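Exotoxin type A (PDB 1FNU) probably acts as a superantigen toxin that over-stimulates T cells by bridging MHC class II molecules and T-cell receptors. Local coordinates at residues Y79-Y84 with T141-D146. Sequence-based numbering, arbitrary orientation.
Sequences YGVEYY and TAQELD
The side chain of E144 lies flat against one face of the Y79 ring. Its CG sits over the ring centre, nearly on the ring normal and 3.6 Å from the centroid, a CH-pi contact. CB rests above the CD1 side of the ring, where CB of E144 is 3.6 Å from CD1 of Y79, while the carboxylate continues over the CD2 side, where CD of E144 is 3.6 Å from CD2 of Y79. The ring and carboxylate planes are 14° apart, stacked. The extended glutamate chain makes this possible: with CG anti to the backbone N (chi1 161°) and the chain stretched out beyond CG, its methylene groups and carboxylate run across the ring. The acid itself is held by charge from beyond the pair: K137 forms a salt bridge with OE1, and K148 forms another with OE2, which also hydrogen-bonds to OG1 of T135. This pairing probably keeps the carboxylate ionised.

The contact joins the two domains of the superantigen fold, bringing the end of strand 75-80 in the OB-fold domain against the first turn of helix 142-157 in the beta-grasp domain. T141 is the N-cap of that helix, its OG1 accepting a bond from E144 N (3.0 Å, 159°), which ties down the turn that presents the glutamate.

Beside the stack, the extended side chain of Q143 passes its amide end close over G80 CA and comes nearest to V81 N, with CG2 of V81 beside it. The amide also lies close to Y79 O.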
ATOM      1  N   TYR A  79      13.731  18.190 -12.816  1.00 18.92           N
ATOM      2  CA  TYR A  79      15.065  17.637 -12.471  1.00 18.40           C
ATOM      3  C   TYR A  79      14.874  17.147 -11.030  1.00 17.91           C
ATOM      4  O   TYR A  79      14.766  17.938 -10.130  1.00 17.96           O
ATOM      5  CB  TYR A  79      16.114  18.736 -12.550  1.00 18.42           C
ATOM      6  CG  TYR A  79      17.493  18.174 -12.407  1.00 18.57           C
ATOM      7  CD1 TYR A  79      17.885  17.523 -11.203  1.00 18.65           C
ATOM      8  CD2 TYR A  79      18.414  18.242 -13.443  1.00 18.41           C
ATOM      9  CE1 TYR A  79      19.178  16.953 -11.059  1.00 18.75           C
ATOM     10  CE2 TYR A  79      19.744  17.653 -13.281  1.00 18.62           C
ATOM     11  CZ  TYR A  79      20.082  17.021 -12.082  1.00 18.67           C
ATOM     12  OH  TYR A  79      21.305  16.421 -11.897  1.00 18.97           O
ATOM     13  N   GLY A  80      14.774  15.855 -10.798  1.00 17.52           N
ATOM     14  CA  GLY A  80      14.465  15.456  -9.425  1.00 17.05           C
ATOM     15  C   GLY A  80      15.115  14.137  -8.996  1.00 16.83           C
ATOM     16  O   GLY A  80      15.552  13.360  -9.851  1.00 16.31           O
ATOM     17  N   VAL A  81      15.154  13.949  -7.666  1.00 16.64           N
ATOM     18  CA  VAL A  81      15.720  12.749  -7.018  1.00 16.65           C
ATOM     19  C   VAL A  81      14.482  11.857  -6.803  1.00 16.49           C
ATOM     20  O   VAL A  81      13.650  12.185  -5.995  1.00 16.64           O
ATOM     21  CB  VAL A  81      16.371  13.174  -5.637  1.00 16.61           C
ATOM     22  CG1 VAL A  81      16.944  11.929  -4.859  1.00 16.62           C
ATOM     23  CG2 VAL A  81      17.446  14.247  -5.925  1.00 16.61           C
ATOM     24  N   GLU A  82      14.352  10.777  -7.541  1.00 16.24           N
ATOM     25  CA  GLU A  82      13.177   9.966  -7.419  1.00 16.25           C
ATOM     26  C   GLU A  82      13.216   8.813  -6.415  1.00 16.15           C
ATOM     27  O   GLU A  82      14.300   8.347  -6.077  1.00 16.12           O
ATOM     28  CB  GLU A  82      12.744   9.409  -8.784  1.00 16.39           C
ATOM     29  CG  GLU A  82      13.506   8.257  -9.289  1.00 17.19           C
ATOM     30  CD  GLU A  82      15.003   8.492  -9.500  1.00 17.43           C
ATOM     31  OE1 GLU A  82      15.583   9.593  -9.372  1.00 18.07           O
ATOM     32  OE2 GLU A  82      15.667   7.551  -9.861  1.00 18.28           O
ATOM     33  N   TYR A  83      12.017   8.424  -5.974  1.00 16.01           N
ATOM     34  CA  TYR A  83      11.776   7.279  -5.092  1.00 16.15           C
ATOM     35  C   TYR A  83      10.617   6.464  -5.650  1.00 16.33           C
ATOM     36  O   TYR A  83       9.728   6.960  -6.383  1.00 16.19           O
ATOM     37  CB  TYR A  83      11.425   7.666  -3.642  1.00 15.81           C
ATOM     38  CG  TYR A  83      10.091   8.344  -3.456  1.00 15.66           C
ATOM     39  CD1 TYR A  83       9.967   9.722  -3.658  1.00 15.67           C
ATOM     40  CD2 TYR A  83       8.964   7.636  -3.071  1.00 15.37           C
ATOM     41  CE1 TYR A  83       8.720  10.405  -3.478  1.00 15.65           C
ATOM     42  CE2 TYR A  83       7.680   8.330  -2.866  1.00 15.68           C
ATOM     43  CZ  TYR A  83       7.607   9.712  -3.085  1.00 15.56           C
ATOM     44  OH  TYR A  83       6.413  10.356  -2.879  1.00 15.62           O
ATOM     45  N   TYR A  84      10.646   5.188  -5.266  1.00 16.71           N
ATOM     46  CA  TYR A  84       9.688   4.176  -5.691  1.00 17.02           C
ATOM     47  C   TYR A  84       8.818   3.656  -4.550  1.00 16.89           C
ATOM     48  O   TYR A  84       7.581   3.561  -4.681  1.00 16.83           O
ATOM     49  CB  TYR A  84      10.494   2.999  -6.319  1.00 17.50           C
ATOM     50  CG  TYR A  84      11.259   3.466  -7.535  1.00 18.10           C
ATOM     51  CD1 TYR A  84      10.589   3.647  -8.729  1.00 18.46           C
ATOM     52  CD2 TYR A  84      12.603   3.795  -7.483  1.00 18.46           C
ATOM     53  CE1 TYR A  84      11.185   4.120  -9.809  1.00 18.74           C
ATOM     54  CE2 TYR A  84      13.231   4.309  -8.633  1.00 18.80           C
ATOM     55  CZ  TYR A  84      12.479   4.447  -9.769  1.00 18.89           C
ATOM     56  OH  TYR A  84      12.993   4.874 -10.974  1.00 19.92           O
ATOM     57  N   THR A 141      16.161  24.792  -9.623  1.00 24.78           N
ATOM     58  CA  THR A 141      15.707  24.466  -8.274  1.00 24.06           C
ATOM     59  C   THR A 141      16.908  24.165  -7.397  1.00 23.53           C
ATOM     60  O   THR A 141      17.923  23.758  -7.882  1.00 23.33           O
ATOM     61  CB  THR A 141      14.741  23.228  -8.181  1.00 23.97           C
ATOM     62  OG1 THR A 141      15.462  22.034  -8.453  1.00 23.85           O
ATOM     63  CG2 THR A 141      13.566  23.372  -9.172  1.00 23.83           C
ATOM     64  N   ALA A 142      16.785  24.448  -6.097  1.00 23.25           N
ATOM     65  CA  ALA A 142      17.842  24.117  -5.123  1.00 22.83           C
ATOM     66  C   ALA A 142      18.045  22.548  -5.254  1.00 22.52           C
ATOM     67  O   ALA A 142      19.179  22.002  -5.214  1.00 22.47           O
ATOM     68  CB  ALA A 142      17.339  24.477  -3.718  1.00 22.85           C
ATOM     69  N   GLN A 143      16.927  21.840  -5.425  1.00 21.90           N
ATOM     70  CA  GLN A 143      17.016  20.417  -5.581  1.00 21.36           C
ATOM     71  C   GLN A 143      18.069  20.008  -6.629  1.00 21.02           C
ATOM     72  O   GLN A 143      18.976  19.149  -6.401  1.00 20.95           O
ATOM     73  CB  GLN A 143      15.614  19.825  -5.957  1.00 21.12           C
ATOM     74  CG  GLN A 143      15.610  18.280  -6.019  1.00 20.69           C
ATOM     75  CD  GLN A 143      14.306  17.645  -6.361  1.00 20.43           C
ATOM     76  OE1 GLN A 143      13.318  18.315  -6.634  1.00 20.42           O
ATOM     77  NE2 GLN A 143      14.290  16.324  -6.380  1.00 20.43           N
ATOM     78  N   GLU A 144      17.965  20.577  -7.807  1.00 20.55           N
ATOM     79  CA  GLU A 144      18.909  20.170  -8.816  1.00 20.41           C
ATOM     80  C   GLU A 144      20.394  20.385  -8.392  1.00 20.06           C
ATOM     81  O   GLU A 144      21.295  19.539  -8.609  1.00 19.77           O
ATOM     82  CB  GLU A 144      18.599  20.900 -10.136  1.00 20.70           C
ATOM     83  CG  GLU A 144      19.733  20.911 -11.106  1.00 21.27           C
ATOM     84  CD  GLU A 144      19.369  21.567 -12.466  1.00 21.67           C
ATOM     85  OE1 GLU A 144      18.166  21.804 -12.727  1.00 21.83           O
ATOM     86  OE2 GLU A 144      20.294  21.819 -13.290  1.00 21.79           O
ATOM     87  N   LEU A 145      20.629  21.491  -7.733  1.00 19.74           N
ATOM     88  CA  LEU A 145      22.016  21.819  -7.355  1.00 19.64           C
ATOM     89  C   LEU A 145      22.535  20.927  -6.236  1.00 19.58           C
ATOM     90  O   LEU A 145      23.701  20.521  -6.271  1.00 19.90           O
ATOM     91  CB  LEU A 145      22.064  23.263  -6.965  1.00 19.30           C
ATOM     92  CG  LEU A 145      21.697  24.165  -8.157  1.00 19.22           C
ATOM     93  CD1 LEU A 145      21.690  25.535  -7.614  1.00 19.18           C
ATOM     94  CD2 LEU A 145      22.643  24.145  -9.246  1.00 19.30           C
ATOM     95  N   ASP A 146      21.655  20.613  -5.294  1.00 19.63           N
ATOM     96  CA  ASP A 146      21.939  19.697  -4.134  1.00 19.56           C
ATOM     97  C   ASP A 146      22.209  18.309  -4.736  1.00 19.42           C
ATOM     98  O   ASP A 146      23.206  17.667  -4.423  1.00 19.48           O
ATOM     99  CB  ASP A 146      20.727  19.725  -3.231  1.00 19.73           C
ATOM    100  CG  ASP A 146      20.911  18.961  -1.947  1.00 19.73           C
ATOM    101  OD1 ASP A 146      22.062  18.862  -1.450  1.00 20.12           O
ATOM    102  OD2 ASP A 146      19.882  18.494  -1.397  1.00 19.88           O
TER